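Probable branched-chain amino acid ABC transporter, amino acid binding protein (Thermus thermophilus, PDB 3LKB) probably captures branched-chain amino acids, valine among them, and passes them to an ABC transporter for import. Local coordinates at residues Leu43-Phe49 against Val298-Arg302; Ile108-Asp112 against Lys380-Gly384. The protein carries 2 engineered substitutions. All blocks are in the same frame, centred on the assembly; numbering follows the deposited sequence.

Contact 1: Leu43-Phe49 against Val298-Arg302; sequences LVPGVVF and VEAIR
Leu-43 reaches the helical segment Val-298 to Arg-302 in two ways: its carbonyl O lies 3.5 Å from Arg-302 CD, and its branch CD2 comes up loosely to Val-298 CG1. Val-44 follows with a closer fit. Val-44 CG1 lies beside the backbone N, anti to the carbonyl carbon (chi1 -47°), which sends this methyl onto Arg-302 CB at 3.6 Å, with Val-298 CG1 also near. Arg-302 thus offers only its aliphatic carbons here; its chain bends at chi3, and the guanidinium forms a side-on salt bridge with Glu-299, Arg-302 NE to Glu-299 OE1 at 2.9 Å and NH2 to OE2 at 2.7 Å. From Val-44 to Val-47 the backbone makes a type II beta turn, closed by Val-47 N to Val-44 O at 3.2 Å, with Gly-46 at the positive phi (88°) of its third position. The turn brings the chain back as a strand, and Val-47 CG1 settles over the centre of the Phe-49 ring. The opposite face of that ring takes Val-298 CG2, displaced toward the rim, while Val-44 CG1 stands at the edge in the ring plane. Phe-49 CZ meets Ile-301 CG2 at 3.9 Å, obliquely to the ring. Phe-49 N bonds Asn-39 OD1 of helix 21-41, and Glu-299 OE2 also pairs with Arg-303. The contact joins the start of strand 47-55, which runs parallel to strand 6-14, to helix 285-308; helix 313-321 packs on Ala-300 and Ile-301, and helix 21-41 on Leu-43 and Phe-49.

Contact 2: Ile108-Asp112 against Lys380-Gly384; sequences IELID and KVHYG
Asp-112 and His-382 come together from opposite directions, the carboxylate meeting the imidazole at its edge with the two planes 24° apart. Ile-108 runs past the same imidazole in the opposite direction, its CG2 lying obliquely to the ring. The tip of Tyr-383 lies among three side chains: its OH is 3.6 Å from Asp-112 OD1, 3.8 Å from Ile-108 CD1 and 4.0 Å from Ile-111 CD1. The carboxylate of Asp-112 is steeply inclined to the phenol ring, at 75°. On the helical side the two rings pack together, an edge of the imidazole standing over the centre of one face of the Tyr-383 ring. In this bilobed periplasmic binding protein, the loop between strands 101-103 and 121-123 meets the last helix, 376-383, which packs by Val-381 and His-382 against helix 160-170 of the lobe built on the seven-stranded sheet. Behind Asp-112, the loop is folded by a bond from Ile-111 N to Ile-108 O at 3.0 Å. Lys-91 NZ fastens it further by binding the carbonyl oxygens of both Glu-109 and Asp-112. Leu-110 rests on helix 84-97, and on the other segment Gly-384 N bonds Lys-380 O at 2.9 Å.

How the contacts relate
The two contacts are separate, with centres 33 Å apart and nearest atoms about 15 Å apart, although their segments alternate along the chain. Contact 1 is buried packing within the lobe that holds the parallel strands 6-14 and 47-55; contact 2 is a surface contact bridging the two lobes, consistent with a closed, valine-bound form. Contact 2 is a layer removed from the binding sites: the side chain of Ile-108 is about 11 Å from the bound valine, and Leu-110 touches Ser-105 of the pocket. The side chain of Ile-111 is about 10 Å from the bound sodium ion and touches His-350, next to the metal-site residue Thr-351.

Contact 1: Leu43-Phe49 against Val298-Arg302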
loop_
_atom_site.group_PDB
_atom_site.type_symbol
_atom_site.label_atom_id
_atom_site.label_comp_id
_atom_site.label_asym_id
_atom_site.label_seq_id
_atom_site.Cartn_x
_atom_site.Cartn_y
_atom_site.Cartn_z
ATOM N N LEU A 43 -22.036 -2.270 19.745
ATOM C CA LEU A 43 -21.227 -2.707 20.847
ATOM C C LEU A 43 -21.197 -1.713 22.000
ATOM O O LEU A 43 -21.071 -2.117 23.148
ATOM C CB LEU A 43 -19.804 -2.951 20.364
ATOM C CG LEU A 43 -19.324 -4.372 20.039
ATOM C CD1 LEU A 43 -20.383 -5.247 19.433
ATOM C CD2 LEU A 43 -18.110 -4.263 19.133
ATOM N N VAL A 44 -21.259 -0.420 21.707
ATOM C CA VAL A 44 -21.360 0.538 22.783
ATOM C C VAL A 44 -22.675 1.292 22.693
ATOM O O VAL A 44 -22.854 2.174 21.871
ATOM C CB VAL A 44 -20.148 1.506 22.924
ATOM C CG1 VAL A 44 -18.836 0.732 22.848
ATOM C CG2 VAL A 44 -20.191 2.559 21.849
ATOM N N PRO A 45 -23.589 0.956 23.575
ATOM C CA PRO A 45 -24.907 1.544 23.459
ATOM C C PRO A 45 -24.828 3.058 23.618
ATOM O O PRO A 45 -24.151 3.555 24.533
ATOM C CB PRO A 45 -25.688 0.893 24.622
ATOM C CG PRO A 45 -24.796 -0.343 25.083
ATOM C CD PRO A 45 -23.405 0.231 24.842
ATOM N N GLY A 46 -25.454 3.761 22.681
ATOM C CA GLY A 46 -25.555 5.207 22.690
ATOM C C GLY A 46 -24.396 5.930 22.016
ATOM O O GLY A 46 -24.276 7.135 22.154
ATOM N N VAL A 47 -23.529 5.207 21.307
ATOM C CA VAL A 47 -22.351 5.830 20.710
ATOM C C VAL A 47 -22.223 5.462 19.234
ATOM O O VAL A 47 -22.213 4.280 18.877
ATOM C CB VAL A 47 -21.081 5.376 21.439
ATOM C CG1 VAL A 47 -19.822 5.799 20.674
ATOM C CG2 VAL A 47 -21.054 5.911 22.819
ATOM N N VAL A 48 -22.138 6.443 18.351
ATOM C CA VAL A 48 -21.705 6.078 16.985
ATOM C C VAL A 48 -20.253 6.477 16.793
ATOM O O VAL A 48 -19.861 7.606 17.114
ATOM C CB VAL A 48 -22.693 6.505 15.833
ATOM C CG1 VAL A 48 -24.062 6.805 16.396
ATOM C CG2 VAL A 48 -22.203 7.702 15.051
ATOM N N PHE A 49 -19.437 5.518 16.363
ATOM C CA PHE A 49 -18.033 5.810 16.131
ATOM C C PHE A 49 -17.848 6.501 14.790
ATOM O O PHE A 49 -18.340 6.048 13.759
ATOM C CB PHE A 49 -17.131 4.573 16.254
ATOM C CG PHE A 49 -17.040 4.027 17.668
ATOM C CD1 PHE A 49 -16.140 4.563 18.588
ATOM C CD2 PHE A 49 -17.871 2.991 18.078
ATOM C CE1 PHE A 49 -16.063 4.069 19.885
ATOM C CE2 PHE A 49 -17.809 2.483 19.381
ATOM C CZ PHE A 49 -16.911 3.014 20.288
ATOM N N VAL A 298 -12.184 0.207 21.758
ATOM C CA VAL A 298 -13.603 0.112 21.840
ATOM C C VAL A 298 -14.021 -0.514 23.194
ATOM O O VAL A 298 -14.990 -0.076 23.829
ATOM C CB VAL A 298 -14.207 -0.631 20.637
ATOM C CG1 VAL A 298 -15.722 -0.915 20.890
ATOM C CG2 VAL A 298 -13.967 0.182 19.374
ATOM N N GLU A 299 -13.307 -1.502 23.685
ATOM C CA GLU A 299 -13.752 -2.006 25.005
ATOM C C GLU A 299 -13.560 -0.991 26.149
ATOM O O GLU A 299 -14.339 -0.954 27.071
ATOM C CB GLU A 299 -13.139 -3.380 25.315
ATOM C CG GLU A 299 -13.323 -3.905 26.775
ATOM C CD GLU A 299 -14.731 -4.394 27.093
ATOM O OE1 GLU A 299 -15.580 -4.330 26.190
ATOM O OE2 GLU A 299 -14.995 -4.851 28.248
ATOM N N ALA A 300 -12.529 -0.162 26.107
ATOM C CA ALA A 300 -12.353 0.815 27.186
ATOM C C ALA A 300 -13.400 1.936 27.100
ATOM O O ALA A 300 -13.869 2.400 28.151
ATOM C CB ALA A 300 -10.976 1.391 27.177
ATOM N N ILE A 301 -13.785 2.369 25.908
ATOM C CA ILE A 301 -14.897 3.290 25.691
ATOM C C ILE A 301 -16.222 2.747 26.257
ATOM O O ILE A 301 -16.977 3.457 26.849
ATOM C CB ILE A 301 -15.084 3.710 24.168
ATOM C CG1 ILE A 301 -13.954 4.549 23.605
ATOM C CG2 ILE A 301 -16.354 4.374 23.938
ATOM C CD1 ILE A 301 -12.886 4.616 24.433
ATOM N N ARG A 302 -16.460 1.477 26.059
ATOM C CA ARG A 302 -17.626 0.812 26.560
ATOM C C ARG A 302 -17.660 0.779 28.078
ATOM O O ARG A 302 -18.646 1.056 28.659
ATOM C CB ARG A 302 -17.784 -0.604 25.978
ATOM C CG ARG A 302 -19.071 -1.248 26.304
ATOM C CD ARG A 302 -19.130 -2.696 26.051
ATOM N NE ARG A 302 -18.260 -3.401 26.916
ATOM C CZ ARG A 302 -18.551 -3.826 28.125
ATOM N NH1 ARG A 302 -19.731 -3.658 28.641
ATOM N NH2 ARG A 302 -17.634 -4.423 28.796
#

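Contact 2: Ile108-Asp112 against Lys380-Gly384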
loop_
_atom_site.group_PDB
_atom_site.type_symbol
_atom_site.label_atom_id
_atom_site.label_comp_id
_atom_site.label_asym_id
_atom_site.label_seq_id
_atom_site.Cartn_x
_atom_site.Cartn_y
_atom_site.Cartn_z
ATOM N N ILE A 108 9.712 -1.058 23.894
ATOM C CA ILE A 108 9.570 -0.949 25.358
ATOM C C ILE A 108 9.808 0.474 25.925
ATOM O O ILE A 108 9.187 0.900 26.939
ATOM C CB ILE A 108 10.469 -1.944 26.062
ATOM C CG1 ILE A 108 10.055 -2.069 27.510
ATOM C CG2 ILE A 108 11.974 -1.559 25.889
ATOM C CD1 ILE A 108 8.708 -2.782 27.726
ATOM N N GLU A 109 10.687 1.204 25.249
ATOM C CA GLU A 109 11.028 2.572 25.609
ATOM C C GLU A 109 9.784 3.482 25.717
ATOM O O GLU A 109 9.767 4.481 26.460
ATOM C CB GLU A 109 12.084 3.109 24.604
ATOM C CG GLU A 109 12.592 4.536 24.853
ATOM C CD GLU A 109 13.127 4.738 26.281
ATOM O OE1 GLU A 109 13.736 3.771 26.854
ATOM O OE2 GLU A 109 12.956 5.865 26.823
ATOM N N LEU A 110 8.740 3.129 24.979
ATOM C CA LEU A 110 7.498 3.889 25.002
ATOM C C LEU A 110 6.815 3.889 26.354
ATOM O O LEU A 110 6.187 4.878 26.682
ATOM C CB LEU A 110 6.509 3.375 23.952
ATOM C CG LEU A 110 6.961 3.437 22.486
ATOM C CD1 LEU A 110 5.813 3.018 21.533
ATOM C CD2 LEU A 110 7.553 4.806 22.116
ATOM N N ILE A 111 6.911 2.792 27.109
ATOM C CA ILE A 111 6.282 2.714 28.428
ATOM C C ILE A 111 7.315 2.896 29.566
ATOM O O ILE A 111 7.005 2.660 30.713
ATOM C CB ILE A 111 5.387 1.447 28.624
ATOM C CG1 ILE A 111 6.083 0.166 28.197
ATOM C CG2 ILE A 111 4.139 1.522 27.741
ATOM C CD1 ILE A 111 6.582 -0.670 29.246
ATOM N N ASP A 112 8.533 3.319 29.217
ATOM C CA ASP A 112 9.575 3.665 30.196
ATOM C C ASP A 112 9.583 5.170 30.420
ATOM O O ASP A 112 9.147 5.898 29.559
ATOM C CB ASP A 112 10.952 3.227 29.720
ATOM C CG ASP A 112 11.190 1.727 29.893
ATOM O OD1 ASP A 112 10.352 0.991 30.494
ATOM O OD2 ASP A 112 12.241 1.286 29.390
ATOM N N LYS A 380 15.691 -9.003 33.516
ATOM C CA LYS A 380 17.002 -8.676 34.096
ATOM C C LYS A 380 17.808 -7.662 33.276
ATOM O O LYS A 380 18.243 -6.669 33.819
ATOM C CB LYS A 380 17.863 -9.881 34.528
ATOM C CG LYS A 380 18.077 -10.955 33.507
ATOM C CD LYS A 380 17.162 -12.262 33.730
ATOM C CE LYS A 380 17.782 -13.380 34.659
ATOM N NZ LYS A 380 17.472 -14.786 34.261
ATOM N N VAL A 381 17.980 -7.883 31.975
ATOM C CA VAL A 381 18.795 -6.948 31.191
ATOM C C VAL A 381 18.158 -5.577 31.073
ATOM O O VAL A 381 18.858 -4.565 30.989
ATOM C CB VAL A 381 19.248 -7.506 29.808
ATOM C CG1 VAL A 381 19.895 -8.892 30.004
ATOM C CG2 VAL A 381 18.105 -7.549 28.782
ATOM N N HIS A 382 16.841 -5.525 31.071
ATOM C CA HIS A 382 16.186 -4.258 30.882
ATOM C C HIS A 382 15.898 -3.465 32.157
ATOM O O HIS A 382 16.068 -2.265 32.163
ATOM C CB HIS A 382 14.928 -4.392 30.025
ATOM C CG HIS A 382 14.471 -3.081 29.483
ATOM N ND1 HIS A 382 13.504 -2.323 30.099
ATOM C CD2 HIS A 382 14.939 -2.338 28.455
ATOM C CE1 HIS A 382 13.363 -1.186 29.451
ATOM N NE2 HIS A 382 14.227 -1.169 28.449
ATOM N N TYR A 383 15.451 -4.130 33.220
ATOM C CA TYR A 383 15.108 -3.470 34.473
ATOM C C TYR A 383 16.178 -3.643 35.587
ATOM O O TYR A 383 16.151 -2.895 36.577
ATOM C CB TYR A 383 13.729 -3.938 34.954
ATOM C CG TYR A 383 12.579 -3.487 34.040
ATOM C CD1 TYR A 383 12.132 -2.150 34.031
ATOM C CD2 TYR A 383 11.969 -4.390 33.167
ATOM C CE1 TYR A 383 11.083 -1.754 33.176
ATOM C CE2 TYR A 383 10.951 -4.022 32.325
ATOM C CZ TYR A 383 10.507 -2.712 32.325
ATOM O OH TYR A 383 9.499 -2.372 31.464
ATOM N N GLY A 384 17.096 -4.604 35.423
ATOM C CA GLY A 384 18.182 -4.848 36.373
ATOM C C GLY A 384 17.720 -5.713 37.523
ATOM O O GLY A 384 16.563 -6.187 37.512
#